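Local coordinates for periplasmic divalent cation tolerance protein (Xylella fastidiosa, PDB 2NUH), which is of unconfirmed function but may bind copper and contribute to tolerance of divalent metal cations, at residues 10-14 and 15-19; 22-25 and 26-30; 71-74 and 75-79. All coordinates share one frame; numbering follows the deposited sequence. Where two conformers were deposited one is given.

How the contacts relate
Contacts 1 and 2 sit at the two ends of helix 15-27, and contact 3 lies on helix 67-77, which packs beside it. Contact 1 is partly buried where strand 5-12 turns into its helix, and its chemistry is that of an N-terminal cap: a carboxylate takes a backbone N-H, with a serine hydroxyl beside it. Contact 2, also partly buried, ends the same helix with backbone bonds and a leucine pair. Contact 3 is a surface contact and mixes helical bonds with a leucine over the rim of one guanidinium face. It meets contact 2 through a salt bridge and valine-leucine packing, and contact 1 through a histidine-to-carbonyl bond and two prolines.

Contact 1: 10-14 and 15-19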
ATOM      1  N   SER A  10       2.341  -2.953   1.402  1.00 11.22           N
ATOM      2  CA  SER A  10       2.156  -2.839   2.834  1.00 11.64           C
ATOM      3  C   SER A  10       1.368  -4.046   3.275  1.00 11.86           C
ATOM      4  O   SER A  10       0.860  -4.782   2.442  1.00 12.01           O
ATOM      5  CB  SER A  10       1.387  -1.568   3.183  1.00 12.72           C
ATOM      6  OG  SER A  10       1.353  -1.389   4.586  1.00 12.48           O
ATOM      7  N   THR A  11       1.280  -4.274   4.572  1.00 11.51           N
ATOM      8  CA  THR A  11       0.386  -5.296   5.073  1.00 12.45           C
ATOM      9  C   THR A  11      -0.404  -4.709   6.205  1.00 13.08           C
ATOM     10  O   THR A  11       0.040  -3.749   6.839  1.00 13.79           O
ATOM     11  CB  THR A  11       1.124  -6.531   5.598  1.00 13.23           C
ATOM     12  OG1 THR A  11       1.989  -6.146   6.668  1.00 14.36           O
ATOM     13  CG2 THR A  11       1.936  -7.181   4.518  1.00 12.88           C
ATOM     14  N   CYS A  12      -1.574  -5.265   6.456  1.00 13.43           N
ATOM     15  CA  CYS A  12      -2.333  -4.865   7.631  1.00 15.36           C
ATOM     16  C   CYS A  12      -2.889  -6.094   8.283  1.00 15.04           C
ATOM     17  O   CYS A  12      -2.974  -7.146   7.665  1.00 13.95           O
ATOM     18  CB  CYS A  12      -3.491  -3.915   7.344  1.00 16.78           C
ATOM     19  SG  CYS A  12      -4.397  -4.309   5.892  0.50 19.45           S
ATOM     20  N   PRO A  13      -3.263  -5.969   9.554  1.00 15.11           N
ATOM     21  CA  PRO A  13      -3.633  -7.153  10.309  1.00 15.91           C
ATOM     22  C   PRO A  13      -4.983  -7.745   9.942  1.00 16.96           C
ATOM     23  O   PRO A  13      -5.222  -8.926  10.214  1.00 18.08           O
ATOM     24  CB  PRO A  13      -3.664  -6.656  11.751  1.00 15.63           C
ATOM     25  CG  PRO A  13      -3.916  -5.192  11.648  1.00 15.75           C
ATOM     26  CD  PRO A  13      -3.266  -4.745  10.374  1.00 15.33           C
ATOM     27  N   ASP A  14      -5.878  -6.950   9.368  1.00 17.59           N
ATOM     28  CA  ASP A  14      -7.196  -7.495   9.084  1.00 18.35           C
ATOM     29  C   ASP A  14      -7.956  -6.736   8.039  1.00 18.21           C
ATOM     30  O   ASP A  14      -7.448  -5.772   7.476  1.00 17.49           O
ATOM     31  CB  ASP A  14      -8.022  -7.532  10.361  1.00 18.34           C
ATOM     32  CG  ASP A  14      -8.247  -6.159  10.959  1.00 19.49           C
ATOM     33  OD1 ASP A  14      -7.985  -5.114  10.310  1.00 19.01           O
ATOM     34  OD2 ASP A  14      -8.710  -6.127  12.107  1.00 21.41           O
ATOM     35  N   LEU A  15      -9.187  -7.166   7.789  1.00 17.96           N
ATOM     36  CA  LEU A  15      -9.973  -6.568   6.728  1.00 17.29           C
ATOM     37  C   LEU A  15     -10.382  -5.114   6.984  1.00 17.25           C
ATOM     38  O   LEU A  15     -10.282  -4.316   6.072  1.00 16.44           O
ATOM     39  CB  LEU A  15     -11.163  -7.452   6.305  1.00 18.28           C
ATOM     40  CG  LEU A  15     -10.789  -8.810   5.681  1.00 19.84           C
ATOM     41  CD1 LEU A  15     -12.000  -9.734   5.615  1.00 22.33           C
ATOM     42  CD2 LEU A  15     -10.125  -8.695   4.308  1.00 20.62           C
ATOM     43  N   PRO A  16     -10.845  -4.753   8.202  1.00 16.11           N
ATOM     44  CA  PRO A  16     -11.167  -3.341   8.339  1.00 15.82           C
ATOM     45  C   PRO A  16      -9.978  -2.438   8.109  1.00 14.67           C
ATOM     46  O   PRO A  16     -10.113  -1.426   7.440  1.00 14.28           O
ATOM     47  CB  PRO A  16     -11.660  -3.222   9.789  1.00 15.75           C
ATOM     48  CG  PRO A  16     -12.135  -4.583  10.103  1.00 17.17           C
ATOM     49  CD  PRO A  16     -11.173  -5.494   9.432  1.00 17.22           C
ATOM     50  N   SER A  17      -8.806  -2.792   8.633  1.00 14.45           N
ATOM     51  CA  SER A  17      -7.667  -1.920   8.389  1.00 14.05           C
ATOM     52  C   SER A  17      -7.338  -1.827   6.909  1.00 13.76           C
ATOM     53  O   SER A  17      -6.999  -0.754   6.425  1.00 13.30           O
ATOM     54  CB  SER A  17      -6.439  -2.300   9.202  1.00 15.62           C
ATOM     55  OG  SER A  17      -6.117  -3.641   9.008  1.00 15.62           O
ATOM     56  N   ALA A  18      -7.466  -2.943   6.194  1.00 12.59           N
ATOM     57  CA  ALA A  18      -7.204  -2.926   4.756  1.00 13.06           C
ATOM     58  C   ALA A  18      -8.234  -2.071   4.061  1.00 12.81           C
ATOM     59  O   ALA A  18      -7.904  -1.332   3.143  1.00 12.46           O
ATOM     60  CB  ALA A  18      -7.203  -4.356   4.188  1.00 13.64           C
ATOM     61  N   GLU A  19      -9.487  -2.167   4.497  1.00 12.76           N
ATOM     62  CA  GLU A  19     -10.551  -1.407   3.863  1.00 13.36           C
ATOM     63  C   GLU A  19     -10.387   0.069   4.160  1.00 13.08           C
ATOM     64  O   GLU A  19     -10.563   0.901   3.280  1.00 13.40           O
ATOM     65  CB  GLU A  19     -11.909  -1.904   4.344  1.00 13.92           C
ATOM     66  CG  GLU A  19     -12.130  -3.372   4.011  1.00 19.86           C
ATOM     67  CD  GLU A  19     -13.514  -3.887   4.358  1.00 25.72           C
ATOM     68  OE1 GLU A  19     -13.719  -5.117   4.218  1.00 28.45           O
ATOM     69  OE2 GLU A  19     -14.391  -3.076   4.755  1.00 28.30           O
TER
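Asp14 meets Ser17 and Pro16 where the chain leaves strand 5-12 and enters helix 15-27. Its CB stands beside the Asp14-Leu15 peptide, on the approach to CD of Pro16. From there chi1 of 62° sets CG between the backbone N and the carbonyl carbon, folding the carboxylate back over the first turn of the helix. CG comes against the ring of Pro16, whose CD lies 3.4 Å from it, and the aspartate and the proline ring cross at about a right angle. At the tip the two oxygens have different surroundings. OD2 has CD of Pro16 as its neighbour in this turn, at 3.7 Å. OD1 is the gripping atom: Ser17 N donates to Asp14 OD1 across 3.0 Å, with an N-H...O angle of 164°, meeting it nearly along the C-O axis. The hydroxyl of Ser17 joins the cluster, its OG 2.7 Å from Asp14 OD1 and 2.9 Å from Asp14 O. It has a single proton to share between these two acceptors. Asp14 O also accepts the N-H of Ala18, 3.1 Å from the nitrogen, and so starts the helical bond ladder that Glu19 N to Leu15 O continues. On the strand side, CD of Pro13 closes on the hydroxyl of Ser17. In the conformer given, CB of Cys12 lies 3.1 Å from OG of Ser17 and its sulfur turns toward Ala18; both contacts are less certain, because Cys12 has two conformers. Beyond the turn, Ile56 of strand 50-63 lies against Cys12, Leu15 and Ala18. The arrangement is an aspartate N-cap with proline in the first helical turn, at the first beta-to-alpha junction of the ferredoxin-like fold of CutA proteins.

Contact 2: 22-25 and 26-30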
ATOM      1  N   SER A  22      -7.374   1.305   2.143  1.00 12.60           N
ATOM      2  CA  SER A  22      -7.690   1.305   0.725  1.00 12.77           C
ATOM      3  C   SER A  22      -8.618   2.452   0.381  1.00 13.27           C
ATOM      4  O   SER A  22      -8.370   3.211  -0.570  1.00 13.45           O
ATOM      5  CB  SER A  22      -8.365  -0.011   0.353  1.00 12.50           C
ATOM      6  OG  SER A  22      -7.465  -1.091   0.480  1.00 14.61           O
ATOM      7  N   ARG A  23      -9.694   2.583   1.151  1.00 13.33           N
ATOM      8  CA  ARG A  23     -10.689   3.587   0.847  1.00 14.83           C
ATOM      9  C   ARG A  23     -10.122   4.980   1.017  1.00 13.85           C
ATOM     10  O   ARG A  23     -10.329   5.846   0.169  1.00 14.66           O
ATOM     11  CB  ARG A  23     -11.927   3.413   1.722  1.00 15.06           C
ATOM     12  CG  ARG A  23     -12.744   2.173   1.423  1.00 18.17           C
ATOM     13  CD  ARG A  23     -14.036   2.155   2.264  1.00 19.02           C
ATOM     14  NE  ARG A  23     -14.715   3.457   2.257  1.00 25.05           N
ATOM     15  CZ  ARG A  23     -14.765   4.291   3.295  1.00 29.02           C
ATOM     16  NH1 ARG A  23     -15.397   5.456   3.199  1.00 28.75           N
ATOM     17  NH2 ARG A  23     -14.192   3.965   4.443  1.00 30.99           N
ATOM     18  N   VAL A  24      -9.393   5.201   2.103  1.00 13.17           N
ATOM     19  CA  VAL A  24      -8.885   6.545   2.362  1.00 13.12           C
ATOM     20  C   VAL A  24      -7.842   6.958   1.338  1.00 12.75           C
ATOM     21  O   VAL A  24      -7.862   8.065   0.839  1.00 12.55           O
ATOM     22  CB  VAL A  24      -8.331   6.699   3.782  1.00 13.52           C
ATOM     23  CG1 VAL A  24      -7.587   8.024   3.924  1.00 14.78           C
ATOM     24  CG2 VAL A  24      -9.481   6.643   4.775  1.00 14.64           C
ATOM     25  N   LEU A  25      -6.921   6.055   1.016  1.00 11.89           N
ATOM     26  CA  LEU A  25      -5.895   6.424   0.052  1.00 11.93           C
ATOM     27  C   LEU A  25      -6.497   6.774  -1.302  1.00 11.53           C
ATOM     28  O   LEU A  25      -6.022   7.690  -1.963  1.00 12.13           O
ATOM     29  CB  LEU A  25      -4.878   5.302  -0.117  1.00 11.99           C
ATOM     30  CG  LEU A  25      -3.959   5.093   1.087  1.00 13.27           C
ATOM     31  CD1 LEU A  25      -2.936   4.006   0.766  1.00 13.05           C
ATOM     32  CD2 LEU A  25      -3.253   6.388   1.476  1.00 14.90           C
ATOM     33  N   VAL A  26      -7.528   6.040  -1.707  1.00 12.25           N
ATOM     34  CA  VAL A  26      -8.180   6.318  -2.983  1.00 12.75           C
ATOM     35  C   VAL A  26      -9.020   7.587  -2.862  1.00 13.08           C
ATOM     36  O   VAL A  26      -8.947   8.460  -3.722  1.00 14.23           O
ATOM     37  CB  VAL A  26      -9.036   5.126  -3.455  1.00 12.44           C
ATOM     38  CG1 VAL A  26      -9.843   5.494  -4.701  1.00 14.47           C
ATOM     39  CG2 VAL A  26      -8.148   3.926  -3.738  1.00 13.24           C
ATOM     40  N   GLN A  27      -9.768   7.715  -1.771  1.00 13.91           N
ATOM     41  CA  GLN A  27     -10.641   8.871  -1.605  1.00 14.93           C
ATOM     42  C   GLN A  27      -9.846  10.149  -1.592  1.00 14.82           C
ATOM     43  O   GLN A  27     -10.261  11.153  -2.172  1.00 15.09           O
ATOM     44  CB  GLN A  27     -11.376   8.777  -0.283  1.00 15.90           C
ATOM     45  CG  GLN A  27     -12.581   7.927  -0.340  1.00 19.38           C
ATOM     46  CD  GLN A  27     -13.072   7.536   1.029  1.00 22.69           C
ATOM     47  OE1 GLN A  27     -12.339   7.624   2.021  1.00 24.73           O
ATOM     48  NE2 GLN A  27     -14.319   7.096   1.094  1.00 25.24           N
ATOM     49  N   GLU A  28      -8.704  10.109  -0.916  1.00 14.05           N
ATOM     50  CA  GLU A  28      -7.864  11.287  -0.799  1.00 14.37           C
ATOM     51  C   GLU A  28      -6.921  11.484  -1.961  1.00 14.16           C
ATOM     52  O   GLU A  28      -6.043  12.342  -1.917  1.00 14.38           O
ATOM     53  CB  GLU A  28      -7.098  11.270   0.514  1.00 14.26           C
ATOM     54  CG  GLU A  28      -8.048  11.314   1.685  1.00 15.39           C
ATOM     55  CD  GLU A  28      -7.372  11.299   3.016  1.00 16.48           C
ATOM     56  OE1 GLU A  28      -6.122  11.217   3.082  1.00 16.83           O
ATOM     57  OE2 GLU A  28      -8.119  11.348   4.014  1.00 16.85           O
ATOM     58  N   ARG A  29      -7.102  10.665  -2.995  1.00 13.57           N
ATOM     59  CA  ARG A  29      -6.318  10.761  -4.221  1.00 13.99           C
ATOM     60  C   ARG A  29      -4.825  10.663  -3.944  1.00 13.46           C
ATOM     61  O   ARG A  29      -4.007  11.372  -4.513  1.00 13.64           O
ATOM     62  CB  ARG A  29      -6.682  12.023  -5.009  1.00 14.62           C
ATOM     63  CG  ARG A  29      -8.126  11.999  -5.451  1.00 18.15           C
ATOM     64  CD  ARG A  29      -8.489  13.146  -6.378  1.00 24.27           C
ATOM     65  NE  ARG A  29      -9.925  13.136  -6.661  1.00 28.23           N
ATOM     66  CZ  ARG A  29     -10.493  12.486  -7.675  1.00 30.12           C
ATOM     67  NH1 ARG A  29      -9.756  11.783  -8.528  1.00 29.98           N
ATOM     68  NH2 ARG A  29     -11.810  12.539  -7.835  1.00 31.06           N
ATOM     69  N   LEU A  30      -4.483   9.757  -3.042  1.00 12.84           N
ATOM     70  CA  LEU A  30      -3.088   9.449  -2.783  1.00 12.51           C
ATOM     71  C   LEU A  30      -2.665   8.203  -3.527  1.00 12.71           C
ATOM     72  O   LEU A  30      -1.482   7.953  -3.704  1.00 12.84           O
ATOM     73  CB  LEU A  30      -2.854   9.267  -1.289  1.00 12.54           C
ATOM     74  CG  LEU A  30      -3.233  10.488  -0.464  1.00 13.32           C
ATOM     75  CD1 LEU A  30      -2.930  10.209   0.977  1.00 13.56           C
ATOM     76  CD2 LEU A  30      -2.490  11.737  -0.916  1.00 15.14           C
TER
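Leu25 and Leu30 meet where helix 15-27 ends, and the backbone around them sets the framework. Regular helical bonds run from Val26 N to Ser22 O, Gln27 N to Arg23 O and Glu28 N to Val24 O. The pattern then changes: Leu30 N reaches back to Leu25 O at 2.8 Å, while Arg29 N donates to Val26 O at 3.0 Å. Arg29, with a positive phi of 56°, supplies the reversal. Its NH1 bonds to the carbonyl of Glu104.

In the apolar contact, CD2 of Leu25 touches CD1 of Leu30 at 3.9 Å, the two side chains crossing at about a right angle.

Of the polar side chains, Glu28 runs beside Val24, its carboxylate against the valine methyl with CD 3.4 Å from CG1, and its OE1 forms a salt bridge with Arg73 of helix 67-77. Arg23 and Gln27 also point the same way, with guanidinium and amide planes 85° apart. Arg23 NH1 and Gln27 NE2, both donors, are 2.9 Å apart, and Gln27 OE1 faces another acceptor, Arg23 O; the modelled amide orientation is therefore doubtful, and a flipped amide would probably suit both ends better.

Paired end bonds, a left-handed residue and a hydrophobic contact between the two residues joined by the longer-range bond are the marks of a Schellman motif, which here closes the helix.

Contact 3: 71-74 and 75-79; sequences ITRL and CALHP
Cys75 comes first, one turn beyond Ile71: its N donates to Ile71 O at 2.9 Å, and its SG lies 4.4 Å from CG2 of Ile71 in a loose apolar contact. Ala76 repeats the helical bond with Thr72 O and sends its methyl to the rim of the Arg73 guanidinium, CB lying near the plane of the group and 3.9 Å from NH2. Leu77 lies over one face of the same guanidinium, toward its rim, with CD2 3.6 Å from Arg73 NH2. Arg73 reaches this position by a bend at chi2 (65°), and its NE forms a salt bridge with Glu28. Arg73, Leu74 and Leu77 lie on the side of helix 67-77 that meets helix 15-27, touching Val24 and Ile21, the two helices packed on one side of the antiparallel sheet in the ferredoxin-like fold. At Leu77 the turn tightens: its N donates to Leu74 O at 3.1 Å from well above the carbonyl plane, and only weakly to Arg73 O. His78 follows, with its N bonded to Cys75 O. The side chains of His78 and Leu74 lie side by side, with CD1 of Leu74 3.9 Å from CD2 of His78, at the ring edge. The two ring nitrogens are engaged elsewhere, NE2 with the carbonyl of Thr11 and ND1 with the N-H of Tyr80. The chain then passes to Pro79, which packs on Pro13 and Ser17.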
ATOM      1  N   ILE A  71       2.407   6.905   1.733  1.00 10.38           N
ATOM      2  CA  ILE A  71       3.049   6.171   2.807  1.00 10.99           C
ATOM      3  C   ILE A  71       2.746   6.786   4.161  1.00 11.39           C
ATOM      4  O   ILE A  71       2.465   6.073   5.123  1.00 12.06           O
ATOM      5  CB  ILE A  71       4.561   6.063   2.595  1.00 10.55           C
ATOM      6  CG1 ILE A  71       4.832   5.078   1.444  1.00 11.05           C
ATOM      7  CG2 ILE A  71       5.251   5.578   3.890  1.00 12.03           C
ATOM      8  CD1 ILE A  71       6.298   5.002   0.994  1.00 13.15           C
ATOM      9  N   THR A  72       2.783   8.110   4.242  1.00 11.58           N
ATOM     10  CA  THR A  72       2.579   8.719   5.535  1.00 11.99           C
ATOM     11  C   THR A  72       1.116   8.618   5.923  1.00 11.96           C
ATOM     12  O   THR A  72       0.800   8.384   7.088  1.00 11.43           O
ATOM     13  CB  THR A  72       3.072  10.180   5.590  1.00 13.32           C
ATOM     14  OG1 THR A  72       2.322  10.972   4.681  1.00 15.73           O
ATOM     15  CG2 THR A  72       4.517  10.272   5.190  1.00 12.92           C
ATOM     16  N   ARG A  73       0.208   8.757   4.958  1.00 11.36           N
ATOM     17  CA  ARG A  73      -1.204   8.593   5.293  1.00 10.98           C
ATOM     18  C   ARG A  73      -1.509   7.151   5.678  1.00 11.67           C
ATOM     19  O   ARG A  73      -2.262   6.885   6.612  1.00 11.23           O
ATOM     20  CB  ARG A  73      -2.083   9.028   4.127  1.00 11.86           C
ATOM     21  CG  ARG A  73      -3.559   9.096   4.456  1.00 12.20           C
ATOM     22  CD  ARG A  73      -3.851  10.163   5.501  1.00 14.71           C
ATOM     23  NE  ARG A  73      -5.292  10.362   5.570  1.00 14.47           N
ATOM     24  CZ  ARG A  73      -6.015  10.265   6.672  1.00 14.10           C
ATOM     25  NH1 ARG A  73      -7.328  10.430   6.583  1.00 14.01           N
ATOM     26  NH2 ARG A  73      -5.439  10.024   7.846  1.00 14.11           N
ATOM     27  N   LEU A  74      -0.908   6.213   4.959  1.00 11.59           N
ATOM     28  CA  LEU A  74      -0.991   4.810   5.344  1.00 12.42           C
ATOM     29  C   LEU A  74      -0.569   4.645   6.802  1.00 12.15           C
ATOM     30  O   LEU A  74      -1.248   3.980   7.586  1.00 11.96           O
ATOM     31  CB  LEU A  74      -0.091   3.991   4.417  1.00 12.77           C
ATOM     32  CG  LEU A  74       0.320   2.562   4.746  1.00 15.54           C
ATOM     33  CD1 LEU A  74      -0.809   1.635   4.455  1.00 19.08           C
ATOM     34  CD2 LEU A  74       1.541   2.185   3.903  1.00 15.30           C
ATOM     35  N   CYS A  75       0.544   5.268   7.164  1.00 11.81           N
ATOM     36  CA  CYS A  75       0.984   5.182   8.548  1.00 12.06           C
ATOM     37  C   CYS A  75      -0.035   5.755   9.504  1.00 11.68           C
ATOM     38  O   CYS A  75      -0.243   5.205  10.579  1.00 11.81           O
ATOM     39  CB  CYS A  75       2.293   5.915   8.730  1.00 12.28           C
ATOM     40  SG  CYS A  75       3.664   5.077   8.000  1.00 14.13           S
ATOM     41  N   ALA A  76      -0.647   6.872   9.116  1.00 11.55           N
ATOM     42  CA  ALA A  76      -1.583   7.553   9.995  1.00 11.91           C
ATOM     43  C   ALA A  76      -2.799   6.679  10.258  1.00 12.13           C
ATOM     44  O   ALA A  76      -3.490   6.840  11.263  1.00 12.66           O
ATOM     45  CB  ALA A  76      -2.008   8.869   9.373  1.00 12.08           C
ATOM     46  N   LEU A  77      -3.063   5.764   9.336  1.00 12.30           N
ATOM     47  CA  LEU A  77      -4.254   4.934   9.416  1.00 11.87           C
ATOM     48  C   LEU A  77      -3.934   3.554   9.915  1.00 11.78           C
ATOM     49  O   LEU A  77      -4.823   2.718  10.043  1.00 12.67           O
ATOM     50  CB  LEU A  77      -4.870   4.792   8.030  1.00 12.49           C
ATOM     51  CG  LEU A  77      -5.353   6.084   7.382  1.00 13.70           C
ATOM     52  CD1 LEU A  77      -5.641   5.847   5.909  1.00 15.08           C
ATOM     53  CD2 LEU A  77      -6.573   6.603   8.115  1.00 14.45           C
ATOM     54  N   HIS A  78      -2.667   3.291  10.175  1.00 11.25           N
ATOM     55  CA  HIS A  78      -2.262   1.913  10.340  1.00 11.08           C
ATOM     56  C   HIS A  78      -2.331   1.438  11.773  1.00 11.50           C
ATOM     57  O   HIS A  78      -1.935   2.161  12.673  1.00 11.50           O
ATOM     58  CB  HIS A  78      -0.848   1.729   9.841  1.00 11.43           C
ATOM     59  CG  HIS A  78      -0.633   0.392   9.234  1.00 10.94           C
ATOM     60  ND1 HIS A  78      -0.508  -0.747   9.990  1.00 12.30           N
ATOM     61  CD2 HIS A  78      -0.575   0.005   7.940  1.00 12.23           C
ATOM     62  CE1 HIS A  78      -0.357  -1.786   9.183  1.00 11.84           C
ATOM     63  NE2 HIS A  78      -0.390  -1.355   7.938  1.00 12.49           N
ATOM     64  N   PRO A  79      -2.836   0.217  11.993  1.00 11.75           N
ATOM     65  CA  PRO A  79      -2.752  -0.369  13.320  1.00 11.99           C
ATOM     66  C   PRO A  79      -1.345  -0.525  13.836  1.00 12.34           C
ATOM     67  O   PRO A  79      -1.119  -0.458  15.037  1.00 12.40           O
ATOM     68  CB  PRO A  79      -3.338  -1.767  13.115  1.00 11.98           C
ATOM     69  CG  PRO A  79      -4.296  -1.587  12.015  1.00 12.44           C
ATOM     70  CD  PRO A  79      -3.626  -0.626  11.077  1.00 11.98           C
TER